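Local coordinates for protein putative glycoside hydrolase (Bacteroides thetaiotaomicron VPI-5482, PDB 3HBZ) that binds calcium ions and may play a role in carbohydrate metabolism as a putative glycoside hydrolase, at residues P6-S14 with V76-Y87; C158-T166 with M175-F183. All blocks are in the same frame, centred on the assembly; numbering follows the deposited sequence.

Contact 1: residues P6-S14 with V76-Y87; sequences PNAEADILS and VTAADGFWKKKY. With NA (sodium ion), chain E; CA (calcium ion), chain C; CAC (cacodylate ion), chain F.
K85 reaches across to D11 and closes a salt bridge, NZ to OD1 2.6 Å, meeting the oxygen on its anti side and 27° out of the carboxylate plane. A bend at chi3 (-51°) turns the lysine's amino end to this oxygen, and NZ also bonds OH of Y87. D11 grips the sodium ion with both oxygens, while OD1 of N7 and two waters complete the ligands seen; OD1 of D11 is thus shared by the sodium ion and the lysine ammonium. The Y87 hydroxyl accepts the backbone N-H of I12 (N to OH 3.0 Å), and I12 lays CD1 over one face of the tyrosine ring, offset toward the rim, 3.8 Å from the ring centroid. CB of A8 sits over the five-membered ring of W83, 3.7 Å from its centroid, whereas CD2 of F82 lies over the opposite face, toward its rim. E9 crosses W83 at about a right angle, with OE1 3.2 Å from CE3 of the indole, while its other oxygen, OE2, binds the calcium ion (2.7 Å), which K84 holds through its O at 2.3 Å. Cacodylate, probably from the crystallisation liquor, and two waters fill the other observed positions. A10 packs its methyl on V76 and A78. The N-terminal segment runs along the hairpin of strands 72-77 and 84-92, in the latter's direction, then enters strand 12-16, which pairs with strand 49-52; I12 also touches I58 of strand 57-59.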
loop_
_atom_site.group_PDB
_atom_site.type_symbol
_atom_site.label_atom_id
_atom_site.label_comp_id
_atom_site.label_asym_id
_atom_site.label_seq_id
_atom_site.Cartn_x
_atom_site.Cartn_y
_atom_site.Cartn_z
ATOM N N PRO A 6 3.333 9.913 -27.643
ATOM C CA PRO A 6 2.595 8.622 -27.564
ATOM C C PRO A 6 3.104 7.660 -26.460
ATOM O O PRO A 6 4.284 7.344 -26.447
ATOM C CB PRO A 6 2.836 7.990 -28.963
ATOM C CG PRO A 6 3.603 9.070 -29.819
ATOM C CD PRO A 6 3.491 10.362 -29.050
ATOM N N ASN A 7 2.236 7.162 -25.576
ATOM C CA ASN A 7 2.698 6.317 -24.436
ATOM C C ASN A 7 3.202 4.863 -24.786
ATOM O O ASN A 7 3.404 4.040 -23.878
ATOM C CB ASN A 7 1.666 6.342 -23.259
ATOM C CG ASN A 7 0.719 5.107 -23.208
ATOM O OD1 ASN A 7 0.589 4.475 -22.155
ATOM N ND2 ASN A 7 0.048 4.789 -24.317
ATOM N N ALA A 8 3.456 4.576 -26.071
ATOM C CA ALA A 8 3.949 3.262 -26.505
ATOM C C ALA A 8 3.010 2.144 -26.023
ATOM O O ALA A 8 2.038 1.816 -26.705
ATOM C CB ALA A 8 5.408 3.015 -26.047
ATOM N N GLU A 9 3.285 1.600 -24.844
ATOM C CA GLU A 9 2.555 0.446 -24.305
ATOM C C GLU A 9 1.053 0.765 -24.003
ATOM O O GLU A 9 0.725 1.832 -23.493
ATOM C CB GLU A 9 3.244 -0.042 -23.020
ATOM C CG GLU A 9 3.590 -1.507 -22.991
ATOM C CD GLU A 9 5.087 -1.800 -23.040
ATOM O OE1 GLU A 9 5.801 -1.124 -23.807
ATOM O OE2 GLU A 9 5.543 -2.738 -22.332
ATOM N N ALA A 10 0.168 -0.179 -24.331
ATOM C CA ALA A 10 -1.200 -0.057 -24.047
ATOM C C ALA A 10 -1.627 -0.775 -22.735
ATOM O O ALA A 10 -1.123 -1.836 -22.327
ATOM C CB ALA A 10 -1.994 -0.508 -25.212
ATOM N N ASP A 11 -2.538 -0.112 -22.055
ATOM C CA ASP A 11 -2.875 -0.432 -20.701
ATOM C C ASP A 11 -4.269 -1.007 -20.589
ATOM O O ASP A 11 -5.159 -0.710 -21.387
ATOM C CB ASP A 11 -2.803 0.830 -19.861
ATOM C CG ASP A 11 -1.419 1.461 -19.887
ATOM O OD1 ASP A 11 -0.396 0.752 -19.837
ATOM O OD2 ASP A 11 -1.346 2.666 -20.000
ATOM N N ILE A 12 -4.453 -1.784 -19.535
ATOM C CA ILE A 12 -5.764 -2.010 -18.965
ATOM C C ILE A 12 -6.062 -0.811 -18.108
ATOM O O ILE A 12 -5.316 -0.535 -17.191
ATOM C CB ILE A 12 -5.781 -3.259 -18.085
ATOM C CG1 ILE A 12 -5.572 -4.520 -18.963
ATOM C CG2 ILE A 12 -7.102 -3.365 -17.346
ATOM C CD1 ILE A 12 -5.462 -5.846 -18.153
ATOM N N LEU A 13 -7.163 -0.130 -18.390
ATOM C CA LEU A 13 -7.524 1.102 -17.675
ATOM C C LEU A 13 -8.553 0.870 -16.608
ATOM O O LEU A 13 -8.699 1.686 -15.738
ATOM C CB LEU A 13 -8.023 2.166 -18.656
ATOM C CG LEU A 13 -7.008 2.608 -19.704
ATOM C CD1 LEU A 13 -7.732 3.503 -20.721
ATOM C CD2 LEU A 13 -5.821 3.338 -18.998
ATOM N N SER A 14 -9.294 -0.233 -16.674
ATOM C CA SER A 14 -10.254 -0.584 -15.609
ATOM C C SER A 14 -10.581 -2.042 -15.661
ATOM O O SER A 14 -10.350 -2.693 -16.675
ATOM C CB SER A 14 -11.575 0.237 -15.711
ATOM O OG SER A 14 -12.400 -0.185 -16.815
ATOM N N VAL A 76 -1.942 -7.436 -23.512
ATOM C CA VAL A 76 -2.508 -6.314 -24.226
ATOM C C VAL A 76 -1.497 -5.934 -25.309
ATOM O O VAL A 76 -0.299 -5.779 -25.047
ATOM C CB VAL A 76 -2.745 -5.145 -23.296
ATOM C CG1 VAL A 76 -3.316 -3.962 -24.036
ATOM C CG2 VAL A 76 -3.676 -5.560 -22.117
ATOM N N THR A 77 -1.993 -5.846 -26.540
ATOM C CA THR A 77 -1.220 -5.412 -27.676
ATOM C C THR A 77 -1.763 -4.084 -28.134
ATOM O O THR A 77 -2.986 -3.954 -28.312
ATOM C CB THR A 77 -1.345 -6.418 -28.825
ATOM O OG1 THR A 77 -0.940 -7.707 -28.350
ATOM C CG2 THR A 77 -0.480 -5.972 -30.037
ATOM N N ALA A 78 -0.858 -3.117 -28.315
ATOM C CA ALA A 78 -1.234 -1.822 -28.867
ATOM C C ALA A 78 -1.712 -1.960 -30.283
ATOM O O ALA A 78 -1.493 -2.996 -30.945
ATOM C CB ALA A 78 -0.078 -0.787 -28.786
ATOM N N ALA A 79 -2.382 -0.893 -30.715
ATOM C CA ALA A 79 -2.944 -0.756 -32.048
ATOM C C ALA A 79 -1.915 -1.046 -33.071
ATOM O O ALA A 79 -2.232 -1.671 -34.061
ATOM C CB ALA A 79 -3.482 0.673 -32.269
ATOM N N ASP A 80 -0.680 -0.598 -32.850
ATOM C CA ASP A 80 0.385 -0.807 -33.839
ATOM C C ASP A 80 0.853 -2.257 -33.987
ATOM O O ASP A 80 1.613 -2.533 -34.886
ATOM C CB ASP A 80 1.579 0.104 -33.583
ATOM C CG ASP A 80 2.174 -0.030 -32.173
ATOM O OD1 ASP A 80 2.272 -1.142 -31.585
ATOM O OD2 ASP A 80 2.593 1.021 -31.662
ATOM N N GLY A 81 0.419 -3.167 -33.111
ATOM C CA GLY A 81 0.873 -4.563 -33.140
ATOM C C GLY A 81 2.289 -4.845 -32.637
ATOM O O GLY A 81 2.706 -6.000 -32.573
ATOM N N PHE A 82 3.042 -3.810 -32.295
ATOM C CA PHE A 82 4.429 -3.948 -31.818
ATOM C C PHE A 82 4.485 -3.958 -30.287
ATOM O O PHE A 82 5.011 -4.874 -29.686
ATOM C CB PHE A 82 5.227 -2.777 -32.408
ATOM C CG PHE A 82 6.683 -2.730 -32.005
ATOM C CD1 PHE A 82 7.612 -3.593 -32.576
ATOM C CD2 PHE A 82 7.133 -1.772 -31.115
ATOM C CE1 PHE A 82 8.965 -3.511 -32.222
ATOM C CE2 PHE A 82 8.448 -1.691 -30.767
ATOM C CZ PHE A 82 9.378 -2.543 -31.327
ATOM N N TRP A 83 3.935 -2.929 -29.648
ATOM C CA TRP A 83 4.022 -2.822 -28.196
ATOM C C TRP A 83 3.025 -3.760 -27.542
ATOM O O TRP A 83 1.859 -3.775 -27.908
ATOM C CB TRP A 83 3.764 -1.377 -27.711
ATOM C CG TRP A 83 4.754 -0.408 -28.226
ATOM C CD1 TRP A 83 4.559 0.475 -29.241
ATOM C CD2 TRP A 83 6.121 -0.240 -27.805
ATOM N NE1 TRP A 83 5.717 1.188 -29.491
ATOM C CE2 TRP A 83 6.692 0.763 -28.627
ATOM C CE3 TRP A 83 6.911 -0.833 -26.818
ATOM C CZ2 TRP A 83 7.990 1.224 -28.450
ATOM C CZ3 TRP A 83 8.203 -0.403 -26.661
ATOM C CH2 TRP A 83 8.743 0.619 -27.473
ATOM N N LYS A 84 3.493 -4.534 -26.567
ATOM C CA LYS A 84 2.648 -5.492 -25.824
ATOM C C LYS A 84 2.955 -5.374 -24.332
ATOM O O LYS A 84 4.031 -4.962 -23.954
ATOM C CB LYS A 84 2.913 -6.937 -26.268
ATOM C CG LYS A 84 2.681 -7.189 -27.746
ATOM C CD LYS A 84 2.973 -8.658 -28.111
ATOM C CE LYS A 84 2.127 -9.098 -29.362
ATOM N NZ LYS A 84 2.472 -10.496 -29.728
ATOM N N LYS A 85 2.010 -5.698 -23.477
ATOM C CA LYS A 85 2.295 -5.715 -22.060
ATOM C C LYS A 85 1.549 -6.881 -21.466
ATOM O O LYS A 85 0.375 -7.047 -21.743
ATOM C CB LYS A 85 1.815 -4.412 -21.377
ATOM C CG LYS A 85 2.701 -4.006 -20.228
ATOM C CD LYS A 85 2.024 -3.160 -19.121
ATOM C CE LYS A 85 1.282 -1.958 -19.615
ATOM N NZ LYS A 85 1.127 -0.947 -18.500
ATOM N N LYS A 86 2.198 -7.615 -20.581
ATOM C CA LYS A 86 1.554 -8.700 -19.877
ATOM C C LYS A 86 1.103 -8.221 -18.519
ATOM O O LYS A 86 1.860 -7.582 -17.799
ATOM C CB LYS A 86 2.552 -9.869 -19.708
ATOM C CG LYS A 86 1.945 -11.236 -19.803
ATOM C CD LYS A 86 2.993 -12.302 -20.317
ATOM C CE LYS A 86 4.191 -12.472 -19.365
ATOM N NZ LYS A 86 5.225 -13.499 -19.814
ATOM N N TYR A 87 -0.133 -8.542 -18.172
ATOM C CA TYR A 87 -0.654 -8.302 -16.847
ATOM C C TYR A 87 -0.927 -9.630 -16.180
ATOM O O TYR A 87 -1.425 -10.541 -16.845
ATOM C CB TYR A 87 -1.967 -7.550 -16.939
ATOM C CG TYR A 87 -1.886 -6.073 -17.229
ATOM C CD1 TYR A 87 -1.800 -5.602 -18.523
ATOM C CD2 TYR A 87 -2.013 -5.138 -16.205
ATOM C CE1 TYR A 87 -1.770 -4.245 -18.785
ATOM C CE2 TYR A 87 -2.003 -3.778 -16.460
ATOM C CZ TYR A 87 -1.917 -3.340 -17.751
ATOM O OH TYR A 87 -1.866 -2.000 -18.015
HETATM NA NA NA E . 1.296 2.471 -20.600
HETATM CA CA CA C . 6.287 -4.989 -23.617
HETATM AS AS CAC F . 7.429 -5.422 -26.886
HETATM O O1 CAC F . 6.439 -4.612 -25.693
HETATM O O2 CAC F . 6.839 -6.947 -27.483
HETATM C C1 CAC F . 7.779 -4.096 -28.271
HETATM C C2 CAC F . 9.144 -5.887 -26.037
HETATM O O HOH W 1 0.401 -2.703 -24.642
HETATM O O HOH W 2 2.990 0.875 -19.271
HETATM O O HOH W 3 6.503 -7.405 -24.123
HETATM O O HOH W 4 6.070 -5.030 -21.292
HETATM O O HOH W 5 0.803 3.251 -18.711
#

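Contact 2: residues C158-T166 with M175-F183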
loop_
_atom_site.group_PDB
_atom_site.type_symbol
_atom_site.label_atom_id
_atom_site.label_comp_id
_atom_site.label_asym_id
_atom_site.label_seq_id
_atom_site.Cartn_x
_atom_site.Cartn_y
_atom_site.Cartn_z
ATOM N N CYS A 158 13.127 -8.839 7.866
ATOM C CA CYS A 158 12.171 -7.817 8.304
ATOM C C CYS A 158 12.029 -6.675 7.307
ATOM O O CYS A 158 12.707 -6.632 6.281
ATOM C CB CYS A 158 12.570 -7.259 9.657
ATOM S SG CYS A 158 14.085 -6.222 9.632
ATOM N N LEU A 159 11.090 -5.789 7.636
ATOM C CA LEU A 159 10.796 -4.597 6.910
ATOM C C LEU A 159 11.799 -3.538 7.342
ATOM O O LEU A 159 12.060 -3.372 8.538
ATOM C CB LEU A 159 9.372 -4.116 7.268
ATOM C CG LEU A 159 8.906 -2.781 6.688
ATOM C CD1 LEU A 159 8.911 -2.864 5.157
ATOM C CD2 LEU A 159 7.488 -2.427 7.313
ATOM N N SER A 160 12.364 -2.834 6.355
ATOM C CA SER A 160 13.234 -1.714 6.596
ATOM C C SER A 160 12.760 -0.478 5.850
ATOM O O SER A 160 12.564 -0.487 4.633
ATOM C CB SER A 160 14.664 -2.076 6.135
ATOM O OG SER A 160 15.542 -1.010 6.434
ATOM N N LEU A 161 12.611 0.605 6.591
ATOM C CA LEU A 161 12.111 1.851 6.069
ATOM C C LEU A 161 13.171 2.924 6.347
ATOM O O LEU A 161 13.583 3.122 7.496
ATOM C CB LEU A 161 10.800 2.209 6.777
ATOM C CG LEU A 161 9.712 1.133 6.621
ATOM C CD1 LEU A 161 8.423 1.589 7.346
ATOM C CD2 LEU A 161 9.376 0.791 5.170
ATOM N N VAL A 162 13.655 3.548 5.283
ATOM C CA VAL A 162 14.737 4.521 5.382
ATOM C C VAL A 162 14.357 5.782 4.588
ATOM O O VAL A 162 14.090 5.699 3.442
ATOM C CB VAL A 162 16.074 3.972 4.873
ATOM C CG1 VAL A 162 17.190 5.060 4.905
ATOM C CG2 VAL A 162 16.541 2.763 5.694
ATOM N N THR A 163 14.361 6.934 5.239
ATOM C CA THR A 163 14.089 8.232 4.613
ATOM C C THR A 163 15.250 8.597 3.703
ATOM O O THR A 163 16.400 8.612 4.121
ATOM C CB THR A 163 13.869 9.312 5.679
ATOM O OG1 THR A 163 12.730 8.930 6.480
ATOM C CG2 THR A 163 13.605 10.736 5.057
ATOM N N ARG A 164 14.930 8.831 2.438
ATOM C CA ARG A 164 15.928 9.014 1.397
ATOM C C ARG A 164 15.867 10.420 0.835
ATOM O O ARG A 164 14.780 11.036 0.785
ATOM C CB ARG A 164 15.610 8.096 0.238
ATOM C CG ARG A 164 15.649 6.644 0.606
ATOM C CD ARG A 164 17.017 6.187 1.052
ATOM N NE ARG A 164 16.959 4.750 1.005
ATOM C CZ ARG A 164 17.954 3.919 0.717
ATOM N NH1 ARG A 164 19.203 4.330 0.478
ATOM N NH2 ARG A 164 17.663 2.632 0.683
ATOM N N SER A 165 16.999 10.906 0.343
ATOM C CA SER A 165 16.984 12.070 -0.545
ATOM C C SER A 165 16.333 11.703 -1.883
ATOM O O SER A 165 16.551 10.596 -2.421
ATOM C CB SER A 165 18.412 12.546 -0.846
ATOM O OG SER A 165 18.338 13.567 -1.819
ATOM N N THR A 166 15.555 12.633 -2.439
ATOM C CA THR A 166 14.972 12.469 -3.776
ATOM C C THR A 166 15.818 13.152 -4.853
ATOM O O THR A 166 15.400 13.243 -6.019
ATOM C CB THR A 166 13.604 13.100 -3.832
ATOM O OG1 THR A 166 13.746 14.472 -3.448
ATOM C CG2 THR A 166 12.657 12.402 -2.911
HETATM N N MSE A 175 9.601 18.315 -3.364
HETATM C CA MSE A 175 9.550 17.047 -2.638
HETATM C C MSE A 175 10.973 16.519 -2.333
HETATM O O MSE A 175 11.385 15.523 -2.887
HETATM C CB MSE A 175 8.762 16.066 -3.505
HETATM C CG MSE A 175 7.314 16.500 -3.757
HETATM SE SE MSE A 175 6.381 15.308 -4.990
HETATM C CE MSE A 175 6.565 13.637 -3.972
ATOM N N PRO A 176 11.720 17.200 -1.443
ATOM C CA PRO A 176 13.176 16.940 -1.308
ATOM C C PRO A 176 13.583 15.655 -0.590
ATOM O O PRO A 176 14.727 15.218 -0.737
ATOM C CB PRO A 176 13.696 18.169 -0.564
ATOM C CG PRO A 176 12.449 18.695 0.224
ATOM C CD PRO A 176 11.244 18.294 -0.576
ATOM N N ILE A 177 12.668 15.006 0.100
ATOM C CA ILE A 177 12.959 13.742 0.774
ATOM C C ILE A 177 11.783 12.801 0.585
ATOM O O ILE A 177 10.694 13.236 0.189
ATOM C CB ILE A 177 13.231 13.921 2.288
ATOM C CG1 ILE A 177 11.981 14.433 2.992
ATOM C CG2 ILE A 177 14.508 14.852 2.570
ATOM C CD1 ILE A 177 12.081 14.432 4.560
ATOM N N ALA A 178 12.024 11.508 0.814
ATOM C CA ALA A 178 11.017 10.476 0.713
ATOM C C ALA A 178 11.097 9.566 1.936
ATOM O O ALA A 178 12.085 8.839 2.121
ATOM C CB ALA A 178 11.266 9.615 -0.601
ATOM N N ALA A 179 10.075 9.588 2.770
ATOM C CA ALA A 179 10.032 8.711 3.906
ATOM C C ALA A 179 9.856 7.294 3.450
ATOM O O ALA A 179 9.176 7.052 2.481
ATOM C CB ALA A 179 8.845 9.076 4.885
ATOM N N GLY A 180 10.442 6.346 4.162
ATOM C CA GLY A 180 10.113 4.946 3.909
ATOM C C GLY A 180 8.765 4.675 4.554
ATOM O O GLY A 180 8.560 4.946 5.758
ATOM N N ASN A 181 7.862 4.111 3.789
ATOM C CA ASN A 181 6.582 3.679 4.312
ATOM C C ASN A 181 6.120 2.297 3.827
ATOM O O ASN A 181 6.651 1.699 2.876
ATOM C CB ASN A 181 5.502 4.741 4.025
ATOM C CG ASN A 181 5.330 4.998 2.552
ATOM O OD1 ASN A 181 6.035 4.430 1.706
ATOM N ND2 ASN A 181 4.384 5.838 2.236
ATOM N N LEU A 182 5.115 1.787 4.522
ATOM C CA LEU A 182 4.456 0.577 4.105
ATOM C C LEU A 182 3.071 0.674 4.673
ATOM O O LEU A 182 2.907 1.055 5.851
ATOM C CB LEU A 182 5.138 -0.685 4.638
ATOM C CG LEU A 182 4.735 -1.999 3.971
ATOM C CD1 LEU A 182 5.527 -2.099 2.628
ATOM C CD2 LEU A 182 4.991 -3.253 4.915
ATOM N N PHE A 183 2.081 0.296 3.870
ATOM C CA PHE A 183 0.722 0.335 4.345
ATOM C C PHE A 183 -0.230 -0.625 3.649
ATOM O O PHE A 183 0.008 -1.077 2.548
ATOM C CB PHE A 183 0.179 1.781 4.237
ATOM C CG PHE A 183 0.277 2.379 2.833
ATOM C CD1 PHE A 183 1.444 2.978 2.377
ATOM C CD2 PHE A 183 -0.785 2.333 1.983
ATOM C CE1 PHE A 183 1.535 3.519 1.134
ATOM C CE2 PHE A 183 -0.704 2.864 0.726
ATOM C CZ PHE A 183 0.457 3.473 0.293
#
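R164 and A178 face each other as an antiparallel hydrogen-bonded pair, and backbone bonds carry much of this contact. A178 N gives a bond in the carbonyl plane to R164 O (2.8 Å), while R164 N reaches A178 O at 2.9 Å, tilted 30° from that carbonyl's plane. S165 and I177 follow as a non-hydrogen-bonded pair. Two CA-H...O contacts flank the bonded pair, from T163 CA to A178 O and from I177 CA to R164 O, each 3.3 Å long.

Beyond the bridges, T166 ties the ends together. Its backbone N approaches P176 O from above the carbonyl plane, whereas OG1 donates to M175 O over 2.6 Å. The hydroxyl lies between the backbone N and the carbonyl carbon of its own residue (chi1 56°), which sets it against M175 O and turns CG2 toward CB of A178, 3.9 Å away. Nearer the bonded pair, CG2 of T163 approaches CD1 of I177, while OG1 of T163 is hydrogen-bonded to OG of S314 and OG of S315.

Apolar packing takes over at the other end, where the backbones diverge. L159 and L182 cross obliquely, their CD2 methyls 3.6 Å apart. L161 drapes over the backbone instead: its CB lies 3.7 Å from G180 O, and CD2 rests near N181 O. G180 presents no side chain where the main chain of L161 and V162 comes close.

The segments form a short antiparallel pairing and then splay apart, the N-to-C directions of 158-162 and 181-183 lying 131° apart. They are two antiparallel neighbours in sequence, connected through helix 167-172, within the predominantly antiparallel putative carbohydrate metabolism domain, with L159 about 7 Å, side chain to side chain, from the calcium ligand D332.

In the fold
Contact 1 lies toward the periphery, its centre about 25 Å from that of the chain, whereas contact 2 is more central at about 13 Å; both are only partly buried. They use separate strands (nearest atoms about 18 Å apart), and contact 1 closes in sequence before contact 2 opens. Metal ligation and a salt bridge mark the outer contact, beside apolar and CH-pi packing: calcium is held by both segments, whereas sodium is bound by the N-terminal one and reaches the hairpin of the five-stranded mixed sheet through a water on K85. Within 158-166 and 175-183, main-chain pairing and leucine packing prevail, and no metal is bound there, although strand 158-165 runs beside strand 328-338, which carries a calcium ligand.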